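Local coordinates for protein glycoside hydrolase family 31 (Kribbella flavida DSM 17836, PDB 5X3I) that hydrolyses the alpha-1,3-glucosidic linkages of cyclobis-(1-6)-alpha-nigerosyl, a cyclic tetrasaccharide derived from starch, to yield isomaltose inside the cell, at residues F176-Q181 with N235-H240; F239-R242 with W248-S251; V560-D565 with P653-L658; R719-P722 with V726-Y729. The protein carries 1 engineered substitution. One frame throughout, in Å; residues are numbered along the deposited sequence.

Contact 1: F176-Q181 with N235-H240; sequences FRLQLQ and NGWGFH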
loop_
_atom_site.group_PDB
_atom_site.type_symbol
_atom_site.label_atom_id
_atom_site.label_comp_id
_atom_site.label_asym_id
_atom_site.label_seq_id
_atom_site.Cartn_x
_atom_site.Cartn_y
_atom_site.Cartn_z
ATOM N N PHE A 176 -17.074 -8.912 -18.154
ATOM C CA PHE A 176 -18.166 -9.827 -17.863
ATOM C C PHE A 176 -18.916 -9.434 -16.603
ATOM O O PHE A 176 -18.535 -8.499 -15.902
ATOM C CB PHE A 176 -17.643 -11.260 -17.734
ATOM C CG PHE A 176 -16.641 -11.455 -16.624
ATOM C CD1 PHE A 176 -15.289 -11.267 -16.853
ATOM C CD2 PHE A 176 -17.051 -11.843 -15.360
ATOM C CE1 PHE A 176 -14.362 -11.451 -15.836
ATOM C CE2 PHE A 176 -16.131 -12.028 -14.341
ATOM C CZ PHE A 176 -14.783 -11.827 -14.584
ATOM N N ARG A 177 -19.970 -10.176 -16.304
ATOM C CA ARG A 177 -20.843 -9.837 -15.193
ATOM C C ARG A 177 -21.002 -11.032 -14.272
ATOM O O ARG A 177 -21.209 -12.153 -14.725
ATOM C CB ARG A 177 -22.218 -9.377 -15.684
ATOM C CG ARG A 177 -22.292 -7.940 -16.194
ATOM C CD ARG A 177 -21.825 -7.837 -17.628
ATOM N NE ARG A 177 -22.003 -6.497 -18.178
ATOM C CZ ARG A 177 -21.522 -6.108 -19.353
ATOM N NH1 ARG A 177 -21.727 -4.868 -19.775
ATOM N NH2 ARG A 177 -20.825 -6.951 -20.103
ATOM N N LEU A 178 -20.884 -10.788 -12.975
ATOM C CA LEU A 178 -21.164 -11.819 -11.993
ATOM C C LEU A 178 -22.520 -11.537 -11.386
ATOM O O LEU A 178 -22.803 -10.411 -11.003
ATOM C CB LEU A 178 -20.082 -11.868 -10.909
ATOM C CG LEU A 178 -18.679 -12.279 -11.340
ATOM C CD1 LEU A 178 -17.709 -12.121 -10.184
ATOM C CD2 LEU A 178 -18.669 -13.708 -11.838
ATOM N N GLN A 179 -23.353 -12.565 -11.299
ATOM C CA GLN A 179 -24.703 -12.412 -10.784
ATOM C C GLN A 179 -24.733 -12.247 -9.269
ATOM O O GLN A 179 -24.192 -13.063 -8.537
ATOM C CB GLN A 179 -25.562 -13.610 -11.191
ATOM C CG GLN A 179 -26.797 -13.239 -11.994
ATOM C CD GLN A 179 -26.457 -12.752 -13.391
ATOM O OE1 GLN A 179 -25.567 -13.292 -14.048
ATOM N NE2 GLN A 179 -27.161 -11.724 -13.848
ATOM N N LEU A 180 -25.403 -11.198 -8.816
ATOM C CA LEU A 180 -25.566 -10.909 -7.399
ATOM C C LEU A 180 -27.013 -11.117 -6.982
ATOM O O LEU A 180 -27.926 -10.996 -7.799
ATOM C CB LEU A 180 -25.147 -9.476 -7.081
ATOM C CG LEU A 180 -23.755 -9.042 -7.537
ATOM C CD1 LEU A 180 -23.457 -7.631 -7.075
ATOM C CD2 LEU A 180 -22.706 -10.019 -7.046
ATOM N N GLN A 181 -27.222 -11.432 -5.711
ATOM C CA GLN A 181 -28.570 -11.575 -5.191
ATOM C C GLN A 181 -28.852 -10.435 -4.229
ATOM O O GLN A 181 -27.971 -9.621 -3.951
ATOM C CB GLN A 181 -28.734 -12.924 -4.490
ATOM C CG GLN A 181 -28.497 -14.121 -5.399
ATOM C CD GLN A 181 -28.396 -15.434 -4.647
ATOM O OE1 GLN A 181 -27.801 -15.510 -3.572
ATOM N NE2 GLN A 181 -28.978 -16.484 -5.216
ATOM N N ASN A 235 -25.799 -19.752 0.779
ATOM C CA ASN A 235 -24.373 -19.961 0.985
ATOM C C ASN A 235 -23.547 -18.930 0.218
ATOM O O ASN A 235 -23.756 -18.719 -0.974
ATOM C CB ASN A 235 -23.970 -21.374 0.553
ATOM C CG ASN A 235 -24.596 -22.457 1.414
ATOM O OD1 ASN A 235 -24.929 -22.230 2.578
ATOM N ND2 ASN A 235 -24.750 -23.645 0.846
ATOM N N GLY A 236 -22.615 -18.288 0.912
ATOM C CA GLY A 236 -21.792 -17.254 0.316
ATOM C C GLY A 236 -20.719 -17.822 -0.590
ATOM O O GLY A 236 -20.577 -19.036 -0.719
ATOM N N TRP A 237 -19.967 -16.933 -1.225
ATOM C CA TRP A 237 -18.910 -17.342 -2.135
ATOM C C TRP A 237 -17.916 -16.205 -2.337
ATOM O O TRP A 237 -18.042 -15.140 -1.737
ATOM C CB TRP A 237 -19.494 -17.807 -3.483
ATOM C CG TRP A 237 -20.376 -16.797 -4.173
ATOM C CD1 TRP A 237 -21.639 -16.432 -3.815
ATOM C CD2 TRP A 237 -20.064 -16.047 -5.355
ATOM N NE1 TRP A 237 -22.123 -15.486 -4.681
ATOM C CE2 TRP A 237 -21.179 -15.236 -5.640
ATOM C CE3 TRP A 237 -18.947 -15.974 -6.190
ATOM C CZ2 TRP A 237 -21.210 -14.362 -6.724
ATOM C CZ3 TRP A 237 -18.979 -15.105 -7.268
ATOM C CH2 TRP A 237 -20.102 -14.312 -7.525
ATOM N N GLY A 238 -16.917 -16.448 -3.174
ATOM C CA GLY A 238 -15.951 -15.426 -3.510
ATOM C C GLY A 238 -15.255 -15.735 -4.815
ATOM O O GLY A 238 -15.306 -16.858 -5.299
ATOM N N PHE A 239 -14.587 -14.738 -5.376
ATOM C CA PHE A 239 -13.913 -14.895 -6.655
ATOM C C PHE A 239 -12.525 -14.269 -6.640
ATOM O O PHE A 239 -12.278 -13.307 -5.934
ATOM C CB PHE A 239 -14.739 -14.258 -7.780
ATOM C CG PHE A 239 -14.828 -12.759 -7.684
ATOM C CD1 PHE A 239 -13.923 -11.950 -8.352
ATOM C CD2 PHE A 239 -15.805 -12.162 -6.912
ATOM C CE1 PHE A 239 -14.000 -10.579 -8.253
ATOM C CE2 PHE A 239 -15.883 -10.791 -6.810
ATOM C CZ PHE A 239 -14.977 -9.999 -7.483
ATOM N N HIS A 240 -11.640 -14.821 -7.449
ATOM C CA HIS A 240 -10.338 -14.239 -7.699
ATOM C C HIS A 240 -10.089 -14.226 -9.198
ATOM O O HIS A 240 -10.045 -15.274 -9.827
ATOM C CB HIS A 240 -9.245 -15.031 -6.978
ATOM C CG HIS A 240 -7.856 -14.673 -7.392
ATOM N ND1 HIS A 240 -6.839 -15.601 -7.455
ATOM C CD2 HIS A 240 -7.303 -13.490 -7.742
ATOM C CE1 HIS A 240 -5.727 -15.010 -7.839
ATOM N NE2 HIS A 240 -5.980 -13.725 -8.015
#
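Leu178 meets Phe239 and Trp237 between the two sheets of the N-terminal galactose mutarotase-like beta-sandwich. Strand 170-179 lies in one sheet and strand 237-241 in the other. Their short segments run nearly antiparallel, at 163°, with axes 10.6 Å apart. That spacing is filled by side chains, and no hydrogen bond crosses it.

Along 176-181, Phe176 packs on Val268 and Leu270 of strand 267-274, in the facing sheet. Leu178 carries the contact. Its CG stands anti to the carbonyl carbon (chi1 -65°), and its CD1 methyl drops onto one face of the Phe239 ring. Leu178 CD1 is 3.9 Å from the centroid of the Phe239 ring and only 16° off the ring normal, so this is a CH-pi contact. The methyl sits slightly toward the rim, with Phe239 CD2 the nearest ring atom to Leu178 CD1 at 3.8 Å. Further back, Leu178 CB lies 4.2 Å from Trp237 CH2, at the edge of the indole. One leucine thus touches one ring by its face and another by its edge.

At Gln179 the backbone makes the contact. Gln179 O lies near the indole plane, 3.7 Å from Trp237 CZ2. The Gln179 side chain leads away, and its NE2 has a weak hydrogen bond to Glu255. Trp237 also forms a cation-pi contact with Arg158.

Between these segments the contact is therefore mainly apolar, with one carbonyl oxygen at the indole edge; backbone hydrogen bonds run within each sheet, as between Leu178 and Leu256.

Contact 2: F239-R242 with W248-S251; sequences FHVR and WYSS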
loop_
_atom_site.group_PDB
_atom_site.type_symbol
_atom_site.label_atom_id
_atom_site.label_comp_id
_atom_site.label_asym_id
_atom_site.label_seq_id
_atom_site.Cartn_x
_atom_site.Cartn_y
_atom_site.Cartn_z
ATOM N N PHE A 239 -14.587 -14.738 -5.376
ATOM C CA PHE A 239 -13.913 -14.895 -6.655
ATOM C C PHE A 239 -12.525 -14.269 -6.640
ATOM O O PHE A 239 -12.278 -13.307 -5.934
ATOM C CB PHE A 239 -14.739 -14.258 -7.780
ATOM C CG PHE A 239 -14.828 -12.759 -7.684
ATOM C CD1 PHE A 239 -13.923 -11.950 -8.352
ATOM C CD2 PHE A 239 -15.805 -12.162 -6.912
ATOM C CE1 PHE A 239 -14.000 -10.579 -8.253
ATOM C CE2 PHE A 239 -15.883 -10.791 -6.810
ATOM C CZ PHE A 239 -14.977 -9.999 -7.483
ATOM N N HIS A 240 -11.640 -14.821 -7.449
ATOM C CA HIS A 240 -10.338 -14.239 -7.699
ATOM C C HIS A 240 -10.089 -14.226 -9.198
ATOM O O HIS A 240 -10.045 -15.274 -9.827
ATOM C CB HIS A 240 -9.245 -15.031 -6.978
ATOM C CG HIS A 240 -7.856 -14.673 -7.392
ATOM N ND1 HIS A 240 -6.839 -15.601 -7.455
ATOM C CD2 HIS A 240 -7.303 -13.490 -7.742
ATOM C CE1 HIS A 240 -5.727 -15.010 -7.839
ATOM N NE2 HIS A 240 -5.980 -13.725 -8.015
ATOM N N VAL A 241 -9.922 -13.044 -9.769
ATOM C CA VAL A 241 -9.539 -12.962 -11.168
ATOM C C VAL A 241 -8.052 -13.239 -11.236
ATOM O O VAL A 241 -7.271 -12.492 -10.634
ATOM C CB VAL A 241 -9.833 -11.589 -11.765
ATOM C CG1 VAL A 241 -9.565 -11.596 -13.256
ATOM C CG2 VAL A 241 -11.266 -11.169 -11.457
ATOM N N ARG A 242 -7.610 -14.260 -11.966
ATOM C CA ARG A 242 -6.203 -14.519 -11.808
ATOM C C ARG A 242 -5.444 -13.743 -12.862
ATOM O O ARG A 242 -5.143 -14.240 -13.933
ATOM C CB ARG A 242 -5.922 -16.020 -11.967
ATOM C CG ARG A 242 -6.703 -16.921 -11.026
ATOM C CD ARG A 242 -6.600 -18.385 -11.420
ATOM N NE ARG A 242 -7.080 -19.252 -10.347
ATOM C CZ ARG A 242 -7.371 -20.540 -10.489
ATOM N NH1 ARG A 242 -7.248 -21.120 -11.677
ATOM N NH2 ARG A 242 -7.793 -21.248 -9.446
ATOM N N TRP A 248 -10.995 -3.607 -13.317
ATOM C CA TRP A 248 -11.954 -2.567 -12.930
ATOM C C TRP A 248 -13.277 -3.183 -12.478
ATOM O O TRP A 248 -13.678 -4.233 -12.956
ATOM C CB TRP A 248 -12.234 -1.606 -14.084
ATOM C CG TRP A 248 -11.086 -0.797 -14.593
ATOM C CD1 TRP A 248 -10.799 0.500 -14.289
ATOM C CD2 TRP A 248 -10.105 -1.212 -15.541
ATOM N NE1 TRP A 248 -9.686 0.908 -14.974
ATOM C CE2 TRP A 248 -9.242 -0.124 -15.751
ATOM C CE3 TRP A 248 -9.871 -2.398 -16.234
ATOM C CZ2 TRP A 248 -8.162 -0.190 -16.619
ATOM C CZ3 TRP A 248 -8.797 -2.459 -17.091
ATOM C CH2 TRP A 248 -7.958 -1.363 -17.279
ATOM N N TYR A 249 -13.964 -2.510 -11.571
ATOM C CA TYR A 249 -15.164 -3.070 -10.973
ATOM C C TYR A 249 -16.259 -2.030 -10.859
ATOM O O TYR A 249 -15.997 -0.872 -10.538
ATOM C CB TYR A 249 -14.840 -3.656 -9.593
ATOM C CG TYR A 249 -13.762 -4.697 -9.660
ATOM C CD1 TYR A 249 -12.426 -4.342 -9.566
ATOM C CD2 TYR A 249 -14.072 -6.028 -9.854
ATOM C CE1 TYR A 249 -11.437 -5.282 -9.646
ATOM C CE2 TYR A 249 -13.089 -6.979 -9.936
ATOM C CZ TYR A 249 -11.770 -6.598 -9.825
ATOM O OH TYR A 249 -10.782 -7.535 -9.929
ATOM N N SER A 250 -17.484 -2.440 -11.159
ATOM C CA SER A 250 -18.645 -1.606 -10.894
ATOM C C SER A 250 -19.852 -2.480 -10.617
ATOM O O SER A 250 -20.017 -3.540 -11.209
ATOM C CB SER A 250 -18.926 -0.661 -12.066
ATOM O OG SER A 250 -19.273 -1.404 -13.214
ATOM N N SER A 251 -20.706 -2.042 -9.713
ATOM C CA SER A 251 -21.918 -2.802 -9.476
ATOM C C SER A 251 -23.126 -1.871 -9.459
ATOM O O SER A 251 -23.087 -0.769 -8.924
ATOM C CB SER A 251 -21.816 -3.614 -8.178
ATOM O OG SER A 251 -21.451 -2.801 -7.081
#
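This is a buried apolar contact between facing sheets, made by Phe239 and Val241 on one side and Tyr249 on the other. The segments are close in sequence, yet strands 237-241 and 247-252 belong to different sheets. The nearest CA atoms, of Val241 and Trp248, are 10.8 Å apart.

Phe239 points its ring edge at Tyr249. Phe239 CE1 is 4.1 Å from Tyr249 CE2, and that tyrosine carbon lies near the phenylalanine plane. The phenylalanine and tyrosine reach in from facing layers and pass side by side.

The short connection after 237-241 carries the chain from one layer of the galactose mutarotase-like beta-sandwich to the other. Phe239, Val241 and Tyr249 all turn into the space between the layers. Pro225 of strand 223-230 packs against both Val241 and Tyr249.

Val241 meets the tyrosine head-on. Val241 CG2 lies 4.0 Å from Tyr249 OH. The polar partner of the hydroxyl is Thr247 OG1, at the start of the same strand, to which it is hydrogen-bonded. The Tyr249 ring also makes an edge-to-face contact with Phe189. Leu203 packs against the same tyrosine from strand 202-205.

Contact 3: V560-D565 with P653-L658; sequences VYWGWD and PLMRPL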
loop_
_atom_site.group_PDB
_atom_site.type_symbol
_atom_site.label_atom_id
_atom_site.label_comp_id
_atom_site.label_asym_id
_atom_site.label_seq_id
_atom_site.Cartn_x
_atom_site.Cartn_y
_atom_site.Cartn_z
ATOM N N VAL A 560 -2.781 -10.389 7.565
ATOM C CA VAL A 560 -2.921 -10.677 8.991
ATOM C C VAL A 560 -2.303 -9.570 9.839
ATOM O O VAL A 560 -2.969 -8.977 10.685
ATOM C CB VAL A 560 -2.311 -12.029 9.368
ATOM C CG1 VAL A 560 -2.434 -12.265 10.870
ATOM C CG2 VAL A 560 -3.028 -13.148 8.614
ATOM N N TYR A 561 -1.013 -9.332 9.658
ATOM C CA TYR A 561 -0.371 -8.348 10.483
ATOM C C TYR A 561 -0.442 -6.983 9.818
ATOM O O TYR A 561 0.347 -6.639 8.943
ATOM C CB TYR A 561 1.088 -8.744 10.702
ATOM C CG TYR A 561 1.287 -10.127 11.282
ATOM C CD1 TYR A 561 1.373 -11.248 10.459
ATOM C CD2 TYR A 561 1.408 -10.307 12.652
ATOM C CE1 TYR A 561 1.559 -12.494 10.987
ATOM C CE2 TYR A 561 1.591 -11.545 13.188
ATOM C CZ TYR A 561 1.671 -12.639 12.362
ATOM O OH TYR A 561 1.866 -13.865 12.917
ATOM N N TRP A 562 -1.304 -6.157 10.372
ATOM C CA TRP A 562 -1.650 -4.885 9.779
ATOM C C TRP A 562 -1.763 -3.831 10.857
ATOM O O TRP A 562 -2.252 -4.091 11.951
ATOM C CB TRP A 562 -2.961 -4.987 8.991
ATOM C CG TRP A 562 -3.469 -3.666 8.495
ATOM C CD1 TRP A 562 -3.310 -3.143 7.250
ATOM C CD2 TRP A 562 -4.196 -2.696 9.247
ATOM N NE1 TRP A 562 -3.912 -1.910 7.171
ATOM C CE2 TRP A 562 -4.459 -1.612 8.389
ATOM C CE3 TRP A 562 -4.672 -2.648 10.558
ATOM C CZ2 TRP A 562 -5.160 -0.490 8.802
ATOM C CZ3 TRP A 562 -5.372 -1.529 10.965
ATOM C CH2 TRP A 562 -5.604 -0.467 10.087
ATOM N N GLY A 563 -1.350 -2.625 10.509
ATOM C CA GLY A 563 -1.404 -1.484 11.399
ATOM C C GLY A 563 -1.493 -0.202 10.589
ATOM O O GLY A 563 -1.643 -0.243 9.369
ATOM N N TRP A 564 -1.431 0.932 11.276
ATOM C CA TRP A 564 -1.544 2.246 10.652
ATOM C C TRP A 564 -0.807 3.259 11.511
ATOM O O TRP A 564 -0.494 2.961 12.655
ATOM C CB TRP A 564 -3.014 2.653 10.477
ATOM C CG TRP A 564 -3.762 2.901 11.777
ATOM C CD1 TRP A 564 -3.927 2.030 12.807
ATOM C CD2 TRP A 564 -4.460 4.095 12.153
ATOM N NE1 TRP A 564 -4.655 2.607 13.815
ATOM C CE2 TRP A 564 -5.005 3.874 13.433
ATOM C CE3 TRP A 564 -4.667 5.330 11.537
ATOM C CZ2 TRP A 564 -5.746 4.844 14.107
ATOM C CZ3 TRP A 564 -5.404 6.289 12.208
ATOM C CH2 TRP A 564 -5.936 6.041 13.475
ATOM N N ASP A 565 -0.539 4.451 10.985
ATOM C CA ASP A 565 0.062 5.457 11.836
ATOM C C ASP A 565 -1.074 5.983 12.699
ATOM O O ASP A 565 -1.927 6.720 12.211
ATOM C CB ASP A 565 0.653 6.625 11.019
ATOM C CG ASP A 565 1.609 6.183 9.911
ATOM O OD1 ASP A 565 2.195 5.088 9.988
ATOM O OD2 ASP A 565 1.790 6.973 8.961
ATOM N N PRO A 653 -9.960 -14.419 10.219
ATOM C CA PRO A 653 -9.112 -13.227 10.372
ATOM C C PRO A 653 -8.824 -12.783 11.807
ATOM O O PRO A 653 -9.599 -13.049 12.717
ATOM C CB PRO A 653 -9.911 -12.145 9.646
ATOM C CG PRO A 653 -10.621 -12.902 8.563
ATOM C CD PRO A 653 -11.038 -14.189 9.240
ATOM N N LEU A 654 -7.697 -12.102 11.976
ATOM C CA LEU A 654 -7.312 -11.535 13.263
ATOM C C LEU A 654 -8.072 -10.250 13.563
ATOM O O LEU A 654 -8.631 -10.099 14.639
ATOM C CB LEU A 654 -5.804 -11.282 13.301
ATOM C CG LEU A 654 -5.240 -10.696 14.593
ATOM C CD1 LEU A 654 -5.674 -11.541 15.793
ATOM C CD2 LEU A 654 -3.704 -10.592 14.501
ATOM N N MET A 655 -8.117 -9.328 12.605
ATOM C CA MET A 655 -8.970 -8.168 12.761
ATOM C C MET A 655 -10.198 -8.475 11.895
ATOM O O MET A 655 -10.179 -8.301 10.680
ATOM C CB MET A 655 -8.215 -6.906 12.311
ATOM C CG MET A 655 -8.925 -5.577 12.484
ATOM S SD MET A 655 -7.889 -4.221 11.896
ATOM C CE MET A 655 -8.837 -2.802 12.397
ATOM N N ARG A 656 -11.291 -8.852 12.551
ATOM C CA ARG A 656 -12.303 -9.674 11.889
ATOM C C ARG A 656 -13.663 -9.015 11.777
ATOM O O ARG A 656 -14.359 -8.855 12.783
ATOM C CB ARG A 656 -12.443 -11.020 12.615
ATOM C CG ARG A 656 -13.342 -12.038 11.904
ATOM C CD ARG A 656 -13.556 -13.279 12.763
ATOM N NE ARG A 656 -12.295 -13.834 13.244
ATOM C CZ ARG A 656 -12.202 -14.799 14.154
ATOM N NH1 ARG A 656 -13.295 -15.328 14.685
ATOM N NH2 ARG A 656 -11.011 -15.239 14.538
ATOM N N PRO A 657 -14.054 -8.648 10.546
ATOM C CA PRO A 657 -15.419 -8.182 10.292
ATOM C C PRO A 657 -16.421 -9.211 10.798
ATOM O O PRO A 657 -16.154 -10.401 10.728
ATOM C CB PRO A 657 -15.470 -8.059 8.764
ATOM C CG PRO A 657 -14.070 -7.840 8.356
ATOM C CD PRO A 657 -13.242 -8.653 9.319
ATOM N N LEU A 658 -17.549 -8.758 11.313
ATOM C CA LEU A 658 -18.512 -9.668 11.912
ATOM C C LEU A 658 -19.138 -10.657 10.925
ATOM O O LEU A 658 -19.704 -11.658 11.347
ATOM C CB LEU A 658 -19.614 -8.880 12.616
ATOM C CG LEU A 658 -19.350 -8.515 14.078
ATOM C CD1 LEU A 658 -18.225 -7.515 14.190
ATOM C CD2 LEU A 658 -20.606 -7.965 14.725
HETATM O O HOH W 1 -5.760 -8.813 10.704
#
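A Met-aromatic contact between Met655 and Trp562, with a water bridge beside it, joins the TIM barrel to the C-terminal beta domain. Segment 560-565 enters barrel strand 562-565. Segment 653-658 includes the short strand 655-656, an outermost strand of the C-terminal sheet.

Met655 reaches Trp562 with an extended side chain. Its CG is anti to the backbone N (chi1 -176°), and the chain stays straight out to CE. Met655 SD lies 3.8 Å from Trp562 CZ3, and Met655 CE is also near that carbon. The approach is oblique: Met655 SD is 4.6 Å from the centroid of the Trp562 six-membered ring and 48° off its normal. The indole is tied at its other end, where Trp562 NE1 donates to Glu191. Leu552 of helix 541-556 packs on Met655.

Val560 and Leu654 form a smaller apolar pair. Val560 CG1 is 4.2 Å from Leu654 CD2, and the two side chains cross at about a right angle. Both also pack on Thr647 of helix 622-650.

No direct hydrogen bond links the segments. A water does this work instead. It lies 2.8 Å from Val560 O and accepts from Met655 N at 3.1 Å.

Within 653-658, Arg656 binds back to the carbonyl of Pro653, consistent with holding this short stretch of backbone in shape. It is also salt-bridged to Asp661 and Asp679. Two of its nitrogens grip Pro653 O side-on, with that oxygen in the guanidinium plane. Arg656 NE makes the straighter bond, 2.9 Å to Pro653 O with an N-H...O angle of 159°, in the carbonyl plane on a lone pair.

Contact 4: R719-P722 with V726-Y729; sequences RDVP and VPVY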
loop_
_atom_site.group_PDB
_atom_site.type_symbol
_atom_site.label_atom_id
_atom_site.label_comp_id
_atom_site.label_asym_id
_atom_site.label_seq_id
_atom_site.Cartn_x
_atom_site.Cartn_y
_atom_site.Cartn_z
ATOM N N ARG A 719 -22.707 2.514 26.389
ATOM C CA ARG A 719 -21.961 2.763 27.612
ATOM C C ARG A 719 -21.245 4.094 27.518
ATOM O O ARG A 719 -21.137 4.665 26.436
ATOM C CB ARG A 719 -20.963 1.637 27.888
ATOM C CG ARG A 719 -19.958 1.373 26.778
ATOM C CD ARG A 719 -18.734 0.647 27.317
ATOM N NE ARG A 719 -18.080 1.464 28.328
ATOM C CZ ARG A 719 -17.944 1.128 29.603
ATOM N NH1 ARG A 719 -17.349 1.964 30.431
ATOM N NH2 ARG A 719 -18.383 -0.039 30.048
ATOM N N ASP A 720 -20.766 4.596 28.650
ATOM C CA ASP A 720 -20.002 5.835 28.656
ATOM C C ASP A 720 -18.634 5.638 28.023
ATOM O O ASP A 720 -18.027 4.581 28.158
ATOM C CB ASP A 720 -19.837 6.366 30.076
ATOM C CG ASP A 720 -21.151 6.754 30.699
ATOM O OD1 ASP A 720 -22.126 6.927 29.949
ATOM O OD2 ASP A 720 -21.206 6.890 31.934
ATOM N N VAL A 721 -18.147 6.663 27.336
ATOM C CA VAL A 721 -16.816 6.589 26.761
ATOM C C VAL A 721 -15.945 7.782 27.134
ATOM O O VAL A 721 -15.645 8.631 26.304
ATOM C CB VAL A 721 -16.880 6.452 25.230
ATOM C CG1 VAL A 721 -17.217 5.025 24.858
ATOM C CG2 VAL A 721 -17.901 7.419 24.636
ATOM N N PRO A 722 -15.497 7.829 28.397
ATOM C CA PRO A 722 -14.436 8.773 28.749
ATOM C C PRO A 722 -13.176 8.366 27.994
ATOM O O PRO A 722 -13.143 7.263 27.473
ATOM C CB PRO A 722 -14.281 8.584 30.254
ATOM C CG PRO A 722 -14.699 7.173 30.482
ATOM C CD PRO A 722 -15.826 6.935 29.518
ATOM N N VAL A 726 -12.380 2.486 25.440
ATOM C CA VAL A 726 -12.963 2.190 24.139
ATOM C C VAL A 726 -13.790 0.951 24.390
ATOM O O VAL A 726 -13.339 0.054 25.096
ATOM C CB VAL A 726 -11.898 1.940 23.028
ATOM C CG1 VAL A 726 -10.844 0.915 23.471
ATOM C CG2 VAL A 726 -12.551 1.474 21.739
ATOM N N PRO A 727 -15.006 0.893 23.821
ATOM C CA PRO A 727 -15.846 -0.260 24.138
ATOM C C PRO A 727 -15.253 -1.556 23.629
ATOM O O PRO A 727 -14.909 -1.665 22.459
ATOM C CB PRO A 727 -17.172 0.068 23.438
ATOM C CG PRO A 727 -17.200 1.555 23.392
ATOM C CD PRO A 727 -15.769 1.966 23.160
ATOM N N VAL A 728 -15.156 -2.530 24.522
ATOM C CA VAL A 728 -14.598 -3.836 24.234
ATOM C C VAL A 728 -15.404 -4.861 25.008
ATOM O O VAL A 728 -15.698 -4.665 26.179
ATOM C CB VAL A 728 -13.107 -3.945 24.636
ATOM C CG1 VAL A 728 -12.613 -5.380 24.500
ATOM C CG2 VAL A 728 -12.254 -3.007 23.827
ATOM N N TYR A 729 -15.748 -5.958 24.359
ATOM C CA TYR A 729 -16.565 -6.975 24.985
ATOM C C TYR A 729 -15.945 -8.333 24.751
ATOM O O TYR A 729 -15.416 -8.602 23.685
ATOM C CB TYR A 729 -18.003 -6.918 24.446
ATOM C CG TYR A 729 -18.673 -5.597 24.733
ATOM C CD1 TYR A 729 -19.394 -5.405 25.901
ATOM C CD2 TYR A 729 -18.556 -4.534 23.856
ATOM C CE1 TYR A 729 -19.985 -4.197 26.183
ATOM C CE2 TYR A 729 -19.153 -3.321 24.125
ATOM C CZ TYR A 729 -19.865 -3.161 25.292
ATOM O OH TYR A 729 -20.453 -1.959 25.573
#
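Val721 packs against Pro727, and the CG and CD methylenes of Arg719 lie against the Tyr729 hydroxyl, in the beta-rich C-terminal domain. The segments flank a short connection between strand 715-720, which pairs with 693-698, and strand 728-731, which lies in the larger antiparallel sheet. The contact therefore joins the two sheets through side chains.

Val721 CG1 touches the proline ring, 3.8 Å from Pro727 CG and equally near CD. The two side chains cross at about a right angle. The aliphatic part of Arg719 completes the first shell. Arg719 CD lies 4.2 Å from Pro727 CB and 3.6 Å from Tyr729 OH, and its CG is as close to the hydroxyl. This is a contact of methylene groups with the phenol oxygen. The guanidinium plane is turned 59° from the ring plane, and the arginine and tyrosine side chains lie antiparallel.

The course of Arg719 explains this. CG sits between the backbone N and the carbonyl carbon (chi1 57°), and the chain bends at chi3. The methylenes thus face 726-729, while NE turns to Asp720 O and NH2 reaches Asp705. Beyond the first shell, that NH2 contact is a salt bridge, with Asp705 at the end of strand 703-705. Asp705 also touches Tyr729. Trp694 and Thr696 of strand 693-698 pack on Val721 and Pro727 respectively. The bend of the arginine is also held locally, by a hydrogen bond of 3.1 Å from Arg719 NE to Asp720 O, with the donor tilted 18° from the carbonyl plane.

How the contacts relate
Contacts 1 and 2 share strand 237-241 and Phe239. Their centres are about 9 Å apart in one sandwich core. Phe239 offers a ring face in contact 1 and a ring edge in contact 2. Contact 3 lies nearest the centre of the chain and joins two domains; alone among the four, it has a water bridging its segments. Contact 4 is the most peripheral, about 31 Å from that centre, and uses a partly exposed arginine. Contacts 3 and 4 reach the same C-terminal sheet through strands 655-656 and 728-731. All four lack direct hydrogen bonds between their segments, and all are mostly buried.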